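Local coordinates for protein glucose-6-phosphate isomerase (Chlamydia trachomatis D/UW-3/CX, PDB 6OTU) that catalyses the reversible isomerisation of glucose 6-phosphate to fructose 6-phosphate, at residues T60-D65 with K451-S456; L313-A318 with F480-F485; L328-T333 with I398-F403. All blocks are in the same frame, centred on the assembly; numbering follows the deposited sequence.

Followed from the N terminus, the chain shows how contacts distant in sequence interlock around one sheet. Residues 60-65, just past strand 54-57, wait for 451-456, the lead-in to strand 456-461; their meeting closes contact 1 after almost 400 residues. Helix 313-327 starts contact 2, which closes only when helix 466-487 brings up 480-485, so contacts 1 and 2 cross. Between these openings and closures, 328-333 and 398-403 form contact 3, nested inside both loops, where strands 332-337 and 401-406 begin. Contacts 1 and 3 touch, P455 O lying 3.1 Å from V401 N in a probable hydrogen bond, whereas contacts 1 and 2 stay about 7 Å apart at their nearest atoms.

Contact 1 (T60-D65 with K451-S456); sequences TERVDD and KGNSPS
In T60, a chi1 of 50° sets OG1 between the residue's own N and carbonyl carbon, where it meets S456, while a bend at chi3 (76°) in R62 lays the guanidinium flat over the side-chain amide of N453. These two placements define the ends of the contact. At the first, T60 OG1 donates to S456 O over 2.7 Å, approaching from above the carbonyl plane, and S456 N returns a bond of 2.9 Å to T60 O. The same T60 O receives a CA-H...O approach from P455, with CA at 3.2 Å. S434 of helix 422-439 ties this corner down, since its hydroxyl is hydrogen-bonded to those of both T60 and S456.

At the second end the flat groups stack with their planes 15° apart, N453 CG standing 3.5 Å above the centre of the R62 guanidinium. No direct hydrogen bond joins the pair; instead a water accepts from R62 NH1 at 2.7 Å and donates to N453 O. In between, the side chain of E61 crosses P455 at about a right angle, with OE1 3.5 Å from P455 CB and hydrogen-bonded to N324 of helix 313-327.

R62 centres an inverse gamma turn, and the reciprocal bonds lie where strands 54-57 and 456-461, antiparallel neighbours in the mixed sheet, meet their loops. Residues 31-33 take up polar atoms of the stacked groups: R62 NE bonds to I31 O, and N453 OD1 and ND2 bond to L33 N and D32 OD1. These hydrogen bonds would be expected to fix the rotation of both groups.

Contact 2 (L313-A318 with F480-F485); sequences LPLLSA and FAFQGF
The aromatic ring of F482, projecting from helix 466-487, is met by L315 and P314 at the start of helix 313-327. Its principal partner makes a CH-pi contact: L315 CD1 stands 3.7 Å from the ring centroid and 15° off the normal, over one face. In L315, chi1 swings CG to the side of the carbonyl carbon, and a chi2 of 54° then turns CD1 to the ring, with the leucine side chain crossing the phenylalanine at roughly a right angle. The ring is also close to the backbone of the first helix, with F482 CD2 only 3.7 Å from L315 CA.

Plain apolar packing runs from P314 to A318. P314 contributes its ring, CG lying 4.2 Å from F482 CE2. One turn further on, A318 directs its methyl toward the second helix, where CB is 3.6 Å from F482 CB and equally far from Q483 CG. The alanine touches both the base of the aromatic side chain and the aliphatic part of its neighbour, and its small size accompanies a close backbone approach, A318 CA lying 5.4 Å from Q483 CA.

Helix packing gives these touches their geometry. The axes of the two segments approach to 8.4 Å, with their N-to-C directions 54° apart. Helix 80-89 adds L80 and M84 against F482, and L80 also reaches L315.

All the residues that meet are buried. Within the helices, S317 N bonds to L313 O, A318 N to P314 O, G484 N to F480 O and F485 N to A481 O. Between them, the apolar contacts are consistent with cohesion by dispersion and burial, which packs the start of helix 313-327 on the later part of helix 466-487.

Contact 3 (L328-T333 with I398-F403); sequences LGYPTT and IVPVEF
OG1 of T332 has two polar partners, a water at 2.9 Å and, weakly, W377 NE1. The water donates its shorter bond, 2.7 Å, to I398 O, and so bridges segments that have no direct hydrogen bond across these residues. T332 presents its hydroxyl to this site with chi1 at 79°, between its backbone N and carbonyl carbon; there the CG1 methyl of V399 packs 3.5 Å from T332 OG1.

Beyond the bridge, carbon contacts predominate. I398 and Y330 lie side by side and point the same way; I398 CG2 sits 3.6 Å from the centroid of the Y330 ring, 14° from the normal, in a CH-pi contact over the face. L328 CB lies over the opposite face, toward the rim. P400 approaches the same ring obliquely, with CG 3.4 Å from Y330 CD2, and its CD comes within 3.2 Å of T332 O. Past it, T333 CA makes a CA-H...O contact with P400 O at 3.5 Å. The CG2 methyl of T333 then packs 3.9 Å from E402 CD, whose carboxylate is held by a salt bridge to K479 and a hydrogen bond with Y476, both on helix 466-487.

Here the parallel neighbours 332-337 and 401-406 enter the mixed sheet, and a backbone hydrogen bond between P400 and A334 joins the two where the pairing begins. Helix 313-327 precedes the first strand and supplies N324 against Y330 and P400; helix 389-394 packs L392 on V399 and V401. Strand 375-377 borders 332-337 farther out, and P331 and T332 pack on the same residues of the second subunit, placing the start of strand 332-337 at the subunit interface.

Contact 1 (T60-D65 with K451-S456)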
ATOM      1  N   THR A  60      23.577  -1.626   7.917  1.00 33.87           N
ATOM      2  CA  THR A  60      23.277  -1.261   6.536  1.00 38.61           C
ATOM      3  C   THR A  60      22.628   0.122   6.407  1.00 34.36           C
ATOM      4  O   THR A  60      22.081   0.438   5.350  1.00 42.00           O
ATOM      5  CB  THR A  60      22.388  -2.333   5.901  1.00 40.22           C
ATOM      6  OG1 THR A  60      21.280  -2.614   6.769  1.00 38.39           O
ATOM      7  CG2 THR A  60      23.181  -3.627   5.677  1.00 36.23           C
ATOM      8  N   GLU A  61      22.658   0.940   7.461  1.00 34.02           N
ATOM      9  CA  GLU A  61      22.367   2.370   7.368  1.00 36.75           C
ATOM     10  C   GLU A  61      23.672   3.129   7.176  1.00 38.21           C
ATOM     11  O   GLU A  61      24.734   2.687   7.619  1.00 36.77           O
ATOM     12  CB  GLU A  61      21.672   2.895   8.629  1.00 39.20           C
ATOM     13  CG  GLU A  61      20.366   2.208   8.998  1.00 34.97           C
ATOM     14  CD  GLU A  61      19.174   2.812   8.311  1.00 37.40           C
ATOM     15  OE1 GLU A  61      19.352   3.773   7.526  1.00 41.87           O
ATOM     16  OE2 GLU A  61      18.052   2.310   8.537  1.00 44.28           O
ATOM     17  N   ARG A  62      23.590   4.277   6.500  1.00 40.00           N
ATOM     18  CA  ARG A  62      24.772   5.092   6.200  1.00 38.44           C
ATOM     19  C   ARG A  62      25.130   5.957   7.412  1.00 35.79           C
ATOM     20  O   ARG A  62      25.048   7.188   7.397  1.00 36.08           O
ATOM     21  CB  ARG A  62      24.532   5.946   4.962  1.00 39.20           C
ATOM     22  CG  ARG A  62      24.268   5.143   3.701  1.00 38.32           C
ATOM     23  CD  ARG A  62      24.363   6.006   2.446  1.00 33.73           C
ATOM     24  NE  ARG A  62      25.739   6.314   2.078  1.00 34.30           N
ATOM     25  CZ  ARG A  62      26.079   7.044   1.020  1.00 34.26           C
ATOM     26  NH1 ARG A  62      25.127   7.548   0.247  1.00 35.20           N
ATOM     27  NH2 ARG A  62      27.359   7.278   0.739  1.00 33.28           N
ATOM     28  N   VAL A  63      25.541   5.281   8.484  1.00 37.60           N
ATOM     29  CA  VAL A  63      25.908   5.941   9.734  1.00 30.34           C
ATOM     30  C   VAL A  63      27.198   5.320  10.259  1.00 39.86           C
ATOM     31  O   VAL A  63      27.444   4.121  10.082  1.00 42.08           O
ATOM     32  CB  VAL A  63      24.774   5.850  10.782  1.00 34.75           C
ATOM     33  CG1 VAL A  63      23.573   6.685  10.343  1.00 28.88           C
ATOM     34  CG2 VAL A  63      24.359   4.401  11.020  1.00 44.53           C
ATOM     35  N   ASP A  64      28.038   6.150  10.872  1.00 42.49           N
ATOM     36  CA  ASP A  64      29.244   5.722  11.569  1.00 38.11           C
ATOM     37  C   ASP A  64      29.205   6.299  12.982  1.00 42.37           C
ATOM     38  O   ASP A  64      28.244   6.978  13.367  1.00 31.56           O
ATOM     39  CB  ASP A  64      30.514   6.144  10.809  1.00 39.24           C
ATOM     40  CG  ASP A  64      30.556   7.651  10.506  1.00 45.91           C
ATOM     41  OD1 ASP A  64      29.803   8.413  11.142  1.00 44.30           O
ATOM     42  OD2 ASP A  64      31.358   8.080   9.644  1.00 50.55           O
ATOM     43  N   ASP A  65      30.269   6.033  13.758  1.00 33.29           N
ATOM     44  CA  ASP A  65      30.256   6.373  15.180  1.00 33.48           C
ATOM     45  C   ASP A  65      30.125   7.880  15.408  1.00 45.87           C
ATOM     46  O   ASP A  65      29.428   8.318  16.333  1.00 43.68           O
ATOM     47  CB  ASP A  65      31.523   5.814  15.842  1.00 34.77           C
ATOM     48  CG  ASP A  65      31.484   4.293  15.959  1.00 41.62           C
ATOM     49  OD1 ASP A  65      30.426   3.699  15.624  1.00 46.29           O
ATOM     50  OD2 ASP A  65      32.483   3.688  16.384  1.00 43.88           O
ATOM     51  N   LYS A 451      24.251   0.178  -7.880  1.00 42.25           N
ATOM     52  CA  LYS A 451      25.120   1.191  -7.292  1.00 34.99           C
ATOM     53  C   LYS A 451      25.210   1.042  -5.785  1.00 35.96           C
ATOM     54  O   LYS A 451      26.212   1.449  -5.186  1.00 39.48           O
ATOM     55  CB  LYS A 451      24.621   2.594  -7.661  1.00 37.02           C
ATOM     56  CG  LYS A 451      24.339   2.785  -9.176  1.00 51.10           C
ATOM     57  CD  LYS A 451      23.930   4.239  -9.539  1.00 57.95           C
ATOM     58  CE  LYS A 451      22.796   4.308 -10.589  1.00 60.41           C
ATOM     59  NZ  LYS A 451      21.406   4.370  -9.993  1.00 57.33           N
ATOM     60  N   GLY A 452      24.181   0.472  -5.157  1.00 35.15           N
ATOM     61  CA  GLY A 452      24.240   0.231  -3.730  1.00 33.69           C
ATOM     62  C   GLY A 452      24.063   1.531  -2.960  1.00 36.26           C
ATOM     63  O   GLY A 452      23.526   2.519  -3.464  1.00 31.44           O
ATOM     64  N   ASN A 453      24.545   1.513  -1.715  1.00 31.08           N
ATOM     65  CA  ASN A 453      24.413   2.641  -0.789  1.00 30.90           C
ATOM     66  C   ASN A 453      22.958   3.011  -0.535  1.00 40.60           C
ATOM     67  O   ASN A 453      22.651   4.151  -0.193  1.00 40.46           O
ATOM     68  CB  ASN A 453      25.191   3.871  -1.270  1.00 31.06           C
ATOM     69  CG  ASN A 453      26.570   3.957  -0.642  1.00 40.48           C
ATOM     70  OD1 ASN A 453      26.780   3.470   0.472  1.00 34.61           O
ATOM     71  ND2 ASN A 453      27.516   4.554  -1.353  1.00 31.90           N
ATOM     72  N   SER A 454      22.052   2.049  -0.675  1.00 40.65           N
ATOM     73  CA  SER A 454      20.654   2.276  -0.354  1.00 29.74           C
ATOM     74  C   SER A 454      20.422   1.730   1.051  1.00 33.32           C
ATOM     75  O   SER A 454      20.589   0.516   1.272  1.00 36.31           O
ATOM     76  CB  SER A 454      19.743   1.593  -1.379  1.00 29.58           C
ATOM     77  OG  SER A 454      18.433   1.387  -0.905  1.00 43.83           O
ATOM     78  N   PRO A 455      20.092   2.573   2.030  1.00 33.73           N
ATOM     79  CA  PRO A 455      20.171   2.152   3.434  1.00 31.79           C
ATOM     80  C   PRO A 455      18.963   1.342   3.892  1.00 40.14           C
ATOM     81  O   PRO A 455      17.857   1.449   3.361  1.00 29.12           O
ATOM     82  CB  PRO A 455      20.245   3.485   4.191  1.00 33.15           C
ATOM     83  CG  PRO A 455      19.546   4.448   3.304  1.00 32.11           C
ATOM     84  CD  PRO A 455      19.820   4.019   1.893  1.00 29.39           C
ATOM     85  N   SER A 456      19.194   0.537   4.930  1.00 29.64           N
ATOM     86  CA  SER A 456      18.106  -0.232   5.512  1.00 29.48           C
ATOM     87  C   SER A 456      18.459  -0.636   6.935  1.00 33.19           C
ATOM     88  O   SER A 456      19.629  -0.613   7.337  1.00 32.01           O
ATOM     89  CB  SER A 456      17.769  -1.475   4.669  1.00 34.11           C
ATOM     90  OG  SER A 456      18.896  -2.316   4.489  1.00 35.33           O
TER
HETATM   91  O   HOH W   1      22.666   6.858  -0.558  1.00 31.85           O

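Contact 2 (L313-A318 with F480-F485)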
ATOM      1  N   LEU A 313      15.049   1.134  21.353  1.00 33.96           N
ATOM      2  CA  LEU A 313      14.586   0.776  20.011  1.00 39.03           C
ATOM      3  C   LEU A 313      13.820   1.911  19.333  1.00 38.82           C
ATOM      4  O   LEU A 313      14.273   2.388  18.279  1.00 36.82           O
ATOM      5  CB  LEU A 313      13.789  -0.533  20.082  1.00 39.23           C
ATOM      6  CG  LEU A 313      14.617  -1.779  20.440  1.00 34.51           C
ATOM      7  CD1 LEU A 313      13.729  -2.894  20.905  1.00 31.27           C
ATOM      8  CD2 LEU A 313      15.481  -2.234  19.251  1.00 31.21           C
ATOM      9  N   PRO A 314      12.711   2.429  19.883  1.00 36.71           N
ATOM     10  CA  PRO A 314      11.997   3.491  19.159  1.00 37.40           C
ATOM     11  C   PRO A 314      12.790   4.783  19.021  1.00 30.24           C
ATOM     12  O   PRO A 314      12.640   5.476  18.006  1.00 41.40           O
ATOM     13  CB  PRO A 314      10.717   3.681  19.983  1.00 30.09           C
ATOM     14  CG  PRO A 314      11.047   3.200  21.327  1.00 30.52           C
ATOM     15  CD  PRO A 314      12.037   2.097  21.154  1.00 30.66           C
ATOM     16  N   LEU A 315      13.657   5.105  19.979  1.00 33.89           N
ATOM     17  CA  LEU A 315      14.456   6.320  19.878  1.00 35.10           C
ATOM     18  C   LEU A 315      15.519   6.201  18.789  1.00 39.25           C
ATOM     19  O   LEU A 315      15.766   7.160  18.053  1.00 40.37           O
ATOM     20  CB  LEU A 315      15.109   6.632  21.229  1.00 31.50           C
ATOM     21  CG  LEU A 315      15.822   7.987  21.249  1.00 31.80           C
ATOM     22  CD1 LEU A 315      14.848   9.075  20.797  1.00 31.53           C
ATOM     23  CD2 LEU A 315      16.383   8.294  22.631  1.00 32.45           C
ATOM     24  N   LEU A 316      16.172   5.041  18.687  1.00 30.95           N
ATOM     25  CA  LEU A 316      17.143   4.827  17.617  1.00 30.92           C
ATOM     26  C   LEU A 316      16.462   4.860  16.255  1.00 34.31           C
ATOM     27  O   LEU A 316      16.923   5.536  15.330  1.00 37.50           O
ATOM     28  CB  LEU A 316      17.863   3.490  17.823  1.00 31.17           C
ATOM     29  CG  LEU A 316      19.006   3.055  16.905  1.00 35.39           C
ATOM     30  CD1 LEU A 316      19.997   4.189  16.658  1.00 34.75           C
ATOM     31  CD2 LEU A 316      19.735   1.856  17.516  1.00 40.08           C
ATOM     32  N   SER A 317      15.354   4.133  16.117  1.00 30.08           N
ATOM     33  CA  SER A 317      14.667   4.099  14.838  1.00 37.30           C
ATOM     34  C   SER A 317      14.195   5.496  14.436  1.00 30.82           C
ATOM     35  O   SER A 317      14.343   5.897  13.278  1.00 32.15           O
ATOM     36  CB  SER A 317      13.512   3.106  14.906  1.00 31.45           C
ATOM     37  OG  SER A 317      12.542   3.409  13.926  1.00 38.18           O
ATOM     38  N   ALA A 318      13.714   6.284  15.406  1.00 34.59           N
ATOM     39  CA  ALA A 318      13.327   7.664  15.125  1.00 32.51           C
ATOM     40  C   ALA A 318      14.512   8.494  14.632  1.00 37.35           C
ATOM     41  O   ALA A 318      14.392   9.223  13.640  1.00 34.96           O
ATOM     42  CB  ALA A 318      12.708   8.304  16.365  1.00 30.75           C
ATOM     43  N   PHE A 480       7.287   7.426  16.001  1.00 36.99           N
ATOM     44  CA  PHE A 480       6.701   8.620  15.400  1.00 35.70           C
ATOM     45  C   PHE A 480       6.601   9.753  16.416  1.00 39.01           C
ATOM     46  O   PHE A 480       6.825  10.921  16.073  1.00 35.94           O
ATOM     47  CB  PHE A 480       5.334   8.274  14.806  1.00 29.00           C
ATOM     48  CG  PHE A 480       5.405   7.223  13.723  1.00 30.02           C
ATOM     49  CD1 PHE A 480       6.369   7.295  12.730  1.00 33.12           C
ATOM     50  CD2 PHE A 480       4.516   6.162  13.700  1.00 33.60           C
ATOM     51  CE1 PHE A 480       6.447   6.318  11.729  1.00 37.39           C
ATOM     52  CE2 PHE A 480       4.586   5.186  12.697  1.00 35.78           C
ATOM     53  CZ  PHE A 480       5.544   5.266  11.719  1.00 30.97           C
ATOM     54  N   ALA A 481       6.292   9.420  17.674  1.00 29.89           N
ATOM     55  CA  ALA A 481       6.277  10.423  18.737  1.00 31.17           C
ATOM     56  C   ALA A 481       7.650  11.054  18.926  1.00 30.63           C
ATOM     57  O   ALA A 481       7.767  12.274  19.090  1.00 33.43           O
ATOM     58  CB  ALA A 481       5.794   9.794  20.052  1.00 32.34           C
ATOM     59  N   PHE A 482       8.706  10.231  18.930  1.00 31.55           N
ATOM     60  CA  PHE A 482      10.045  10.777  19.093  1.00 36.43           C
ATOM     61  C   PHE A 482      10.398  11.680  17.914  1.00 38.66           C
ATOM     62  O   PHE A 482      11.005  12.741  18.100  1.00 36.95           O
ATOM     63  CB  PHE A 482      11.071   9.654  19.258  1.00 31.20           C
ATOM     64  CG  PHE A 482      11.219   9.134  20.683  1.00 38.56           C
ATOM     65  CD1 PHE A 482      11.411  10.004  21.748  1.00 36.89           C
ATOM     66  CD2 PHE A 482      11.197   7.762  20.942  1.00 31.66           C
ATOM     67  CE1 PHE A 482      11.562   9.530  23.047  1.00 32.64           C
ATOM     68  CE2 PHE A 482      11.350   7.281  22.243  1.00 43.64           C
ATOM     69  CZ  PHE A 482      11.534   8.165  23.293  1.00 42.32           C
ATOM     70  N   GLN A 483       9.998  11.295  16.698  1.00 30.49           N
ATOM     71  CA  GLN A 483      10.273  12.158  15.548  1.00 35.17           C
ATOM     72  C   GLN A 483       9.521  13.483  15.671  1.00 36.29           C
ATOM     73  O   GLN A 483      10.091  14.553  15.424  1.00 31.01           O
ATOM     74  CB  GLN A 483       9.927  11.436  14.240  1.00 29.96           C
ATOM     75  CG  GLN A 483      10.743  10.166  14.014  1.00 29.85           C
ATOM     76  CD  GLN A 483      10.665   9.598  12.604  1.00 45.74           C
ATOM     77  OE1 GLN A 483      11.664   9.091  12.077  1.00 44.28           O
ATOM     78  NE2 GLN A 483       9.491   9.663  11.990  1.00 29.15           N
ATOM     79  N   GLY A 484       8.252  13.436  16.079  1.00 30.54           N
ATOM     80  CA  GLY A 484       7.521  14.673  16.311  1.00 30.86           C
ATOM     81  C   GLY A 484       8.148  15.532  17.399  1.00 39.18           C
ATOM     82  O   GLY A 484       8.230  16.756  17.257  1.00 36.47           O
ATOM     83  N   PHE A 485       8.589  14.904  18.508  1.00 36.31           N
ATOM     84  CA  PHE A 485       9.243  15.646  19.591  1.00 32.18           C
ATOM     85  C   PHE A 485      10.519  16.309  19.103  1.00 35.24           C
ATOM     86  O   PHE A 485      10.861  17.422  19.531  1.00 34.59           O
ATOM     87  CB  PHE A 485       9.583  14.720  20.765  1.00 32.30           C
ATOM     88  CG  PHE A 485       8.390  14.157  21.474  1.00 37.50           C
ATOM     89  CD1 PHE A 485       7.214  14.876  21.562  1.00 33.08           C
ATOM     90  CD2 PHE A 485       8.457  12.907  22.074  1.00 38.42           C
ATOM     91  CE1 PHE A 485       6.121  14.360  22.224  1.00 33.00           C
ATOM     92  CE2 PHE A 485       7.364  12.381  22.735  1.00 35.13           C
ATOM     93  CZ  PHE A 485       6.191  13.110  22.813  1.00 33.09           C
TER

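Contact 3 (L328-T333 with I398-F403)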
ATOM      1  N   LEU A 328      20.023  13.322   4.946  1.00 38.37           N
ATOM      2  CA  LEU A 328      20.356  12.780   3.631  1.00 38.34           C
ATOM      3  C   LEU A 328      19.336  13.152   2.568  1.00 37.72           C
ATOM      4  O   LEU A 328      19.629  13.023   1.372  1.00 33.13           O
ATOM      5  CB  LEU A 328      20.479  11.254   3.695  1.00 30.75           C
ATOM      6  CG  LEU A 328      21.617  10.749   4.577  1.00 37.35           C
ATOM      7  CD1 LEU A 328      21.813   9.275   4.298  1.00 38.19           C
ATOM      8  CD2 LEU A 328      22.904  11.555   4.351  1.00 30.61           C
ATOM      9  N   GLY A 329      18.142  13.567   2.987  1.00 36.08           N
ATOM     10  CA  GLY A 329      17.141  14.102   2.093  1.00 31.86           C
ATOM     11  C   GLY A 329      16.210  13.108   1.432  1.00 36.53           C
ATOM     12  O   GLY A 329      15.585  13.456   0.427  1.00 33.68           O
ATOM     13  N   TYR A 330      16.080  11.894   1.947  1.00 36.86           N
ATOM     14  CA  TYR A 330      15.204  10.934   1.282  1.00 37.56           C
ATOM     15  C   TYR A 330      13.758  11.186   1.707  1.00 38.95           C
ATOM     16  O   TYR A 330      13.463  11.147   2.904  1.00 34.34           O
ATOM     17  CB  TYR A 330      15.629   9.503   1.598  1.00 32.37           C
ATOM     18  CG  TYR A 330      17.114   9.221   1.372  1.00 28.69           C
ATOM     19  CD1 TYR A 330      17.759   9.643   0.209  1.00 33.39           C
ATOM     20  CD2 TYR A 330      17.876   8.527   2.333  1.00 34.34           C
ATOM     21  CE1 TYR A 330      19.121   9.381   0.002  1.00 34.91           C
ATOM     22  CE2 TYR A 330      19.223   8.252   2.126  1.00 29.18           C
ATOM     23  CZ  TYR A 330      19.835   8.685   0.967  1.00 41.92           C
ATOM     24  OH  TYR A 330      21.167   8.430   0.774  1.00 49.20           O
ATOM     25  N   PRO A 331      12.839  11.445   0.773  1.00 28.11           N
ATOM     26  CA  PRO A 331      11.474  11.838   1.150  1.00 28.00           C
ATOM     27  C   PRO A 331      10.526  10.686   1.482  1.00 33.55           C
ATOM     28  O   PRO A 331       9.371  10.956   1.838  1.00 30.32           O
ATOM     29  CB  PRO A 331      10.990  12.607  -0.091  1.00 28.48           C
ATOM     30  CG  PRO A 331      11.731  11.950  -1.245  1.00 30.47           C
ATOM     31  CD  PRO A 331      13.064  11.483  -0.685  1.00 28.14           C
ATOM     32  N   THR A 332      10.940   9.421   1.384  1.00 27.75           N
ATOM     33  CA  THR A 332      10.057   8.303   1.705  1.00 30.01           C
ATOM     34  C   THR A 332      10.788   7.293   2.578  1.00 28.77           C
ATOM     35  O   THR A 332      12.002   7.363   2.752  1.00 33.82           O
ATOM     36  CB  THR A 332       9.508   7.568   0.458  1.00 27.55           C
ATOM     37  OG1 THR A 332      10.500   6.670  -0.073  1.00 29.37           O
ATOM     38  CG2 THR A 332       9.036   8.535  -0.623  1.00 27.58           C
ATOM     39  N   THR A 333      10.005   6.363   3.141  1.00 33.14           N
ATOM     40  CA  THR A 333      10.475   5.175   3.845  1.00 38.08           C
ATOM     41  C   THR A 333       9.560   4.021   3.466  1.00 36.49           C
ATOM     42  O   THR A 333       8.336   4.140   3.589  1.00 30.57           O
ATOM     43  CB  THR A 333      10.456   5.335   5.383  1.00 43.22           C
ATOM     44  OG1 THR A 333      11.209   6.481   5.773  1.00 44.63           O
ATOM     45  CG2 THR A 333      11.085   4.120   6.046  1.00 51.47           C
ATOM     46  N   ILE A 398      16.864   7.081  -4.077  1.00 36.33           N
ATOM     47  CA  ILE A 398      17.096   6.228  -2.917  1.00 28.70           C
ATOM     48  C   ILE A 398      15.834   6.158  -2.067  1.00 33.44           C
ATOM     49  O   ILE A 398      15.197   7.180  -1.778  1.00 36.52           O
ATOM     50  CB  ILE A 398      18.287   6.752  -2.108  1.00 31.13           C
ATOM     51  CG1 ILE A 398      19.548   6.751  -2.985  1.00 29.24           C
ATOM     52  CG2 ILE A 398      18.453   5.944  -0.793  1.00 28.94           C
ATOM     53  CD1 ILE A 398      19.894   5.404  -3.567  1.00 29.40           C
ATOM     54  N   VAL A 399      15.453   4.942  -1.691  1.00 33.88           N
ATOM     55  CA  VAL A 399      14.354   4.677  -0.766  1.00 31.86           C
ATOM     56  C   VAL A 399      14.908   3.918   0.434  1.00 34.83           C
ATOM     57  O   VAL A 399      15.301   2.748   0.303  1.00 33.62           O
ATOM     58  CB  VAL A 399      13.230   3.870  -1.436  1.00 28.39           C
ATOM     59  CG1 VAL A 399      12.129   3.582  -0.420  1.00 32.60           C
ATOM     60  CG2 VAL A 399      12.683   4.602  -2.655  1.00 28.02           C
ATOM     61  N   PRO A 400      14.986   4.547   1.604  1.00 35.45           N
ATOM     62  CA  PRO A 400      15.364   3.813   2.830  1.00 31.01           C
ATOM     63  C   PRO A 400      14.316   2.768   3.210  1.00 33.95           C
ATOM     64  O   PRO A 400      13.111   3.011   3.111  1.00 36.11           O
ATOM     65  CB  PRO A 400      15.447   4.913   3.899  1.00 28.40           C
ATOM     66  CG  PRO A 400      15.472   6.236   3.105  1.00 37.01           C
ATOM     67  CD  PRO A 400      14.771   5.987   1.818  1.00 29.97           C
ATOM     68  N   VAL A 401      14.779   1.602   3.662  1.00 35.42           N
ATOM     69  CA  VAL A 401      13.903   0.468   3.945  1.00 33.09           C
ATOM     70  C   VAL A 401      13.998   0.091   5.419  1.00 31.11           C
ATOM     71  O   VAL A 401      15.084   0.082   6.005  1.00 34.24           O
ATOM     72  CB  VAL A 401      14.240  -0.756   3.059  1.00 31.76           C
ATOM     73  CG1 VAL A 401      13.627  -2.045   3.628  1.00 30.41           C
ATOM     74  CG2 VAL A 401      13.749  -0.546   1.661  1.00 28.49           C
ATOM     75  N   GLU A 402      12.855  -0.244   5.998  1.00 28.38           N
ATOM     76  CA  GLU A 402      12.748  -0.877   7.302  1.00 29.04           C
ATOM     77  C   GLU A 402      12.259  -2.309   7.083  1.00 29.78           C
ATOM     78  O   GLU A 402      11.076  -2.535   6.816  1.00 31.47           O
ATOM     79  CB  GLU A 402      11.809  -0.088   8.216  1.00 28.35           C
ATOM     80  CG  GLU A 402      12.293   1.341   8.517  1.00 42.16           C
ATOM     81  CD  GLU A 402      11.320   2.150   9.376  1.00 50.39           C
ATOM     82  OE1 GLU A 402      10.098   1.886   9.351  1.00 51.34           O
ATOM     83  OE2 GLU A 402      11.785   3.058  10.091  1.00 55.55           O
ATOM     84  N   PHE A 403      13.169  -3.273   7.200  1.00 29.72           N
ATOM     85  CA  PHE A 403      12.808  -4.683   7.078  1.00 30.66           C
ATOM     86  C   PHE A 403      12.276  -5.194   8.401  1.00 37.87           C
ATOM     87  O   PHE A 403      12.847  -4.912   9.463  1.00 36.28           O
ATOM     88  CB  PHE A 403      14.021  -5.542   6.684  1.00 29.49           C
ATOM     89  CG  PHE A 403      14.459  -5.371   5.266  1.00 29.49           C
ATOM     90  CD1 PHE A 403      13.669  -5.831   4.218  1.00 36.25           C
ATOM     91  CD2 PHE A 403      15.654  -4.728   4.972  1.00 29.60           C
ATOM     92  CE1 PHE A 403      14.068  -5.662   2.893  1.00 34.13           C
ATOM     93  CE2 PHE A 403      16.070  -4.570   3.648  1.00 32.82           C
ATOM     94  CZ  PHE A 403      15.271  -5.040   2.607  1.00 29.56           C
TER
HETATM   95  O   HOH W   2      12.838   8.107  -0.928  1.00 29.49           O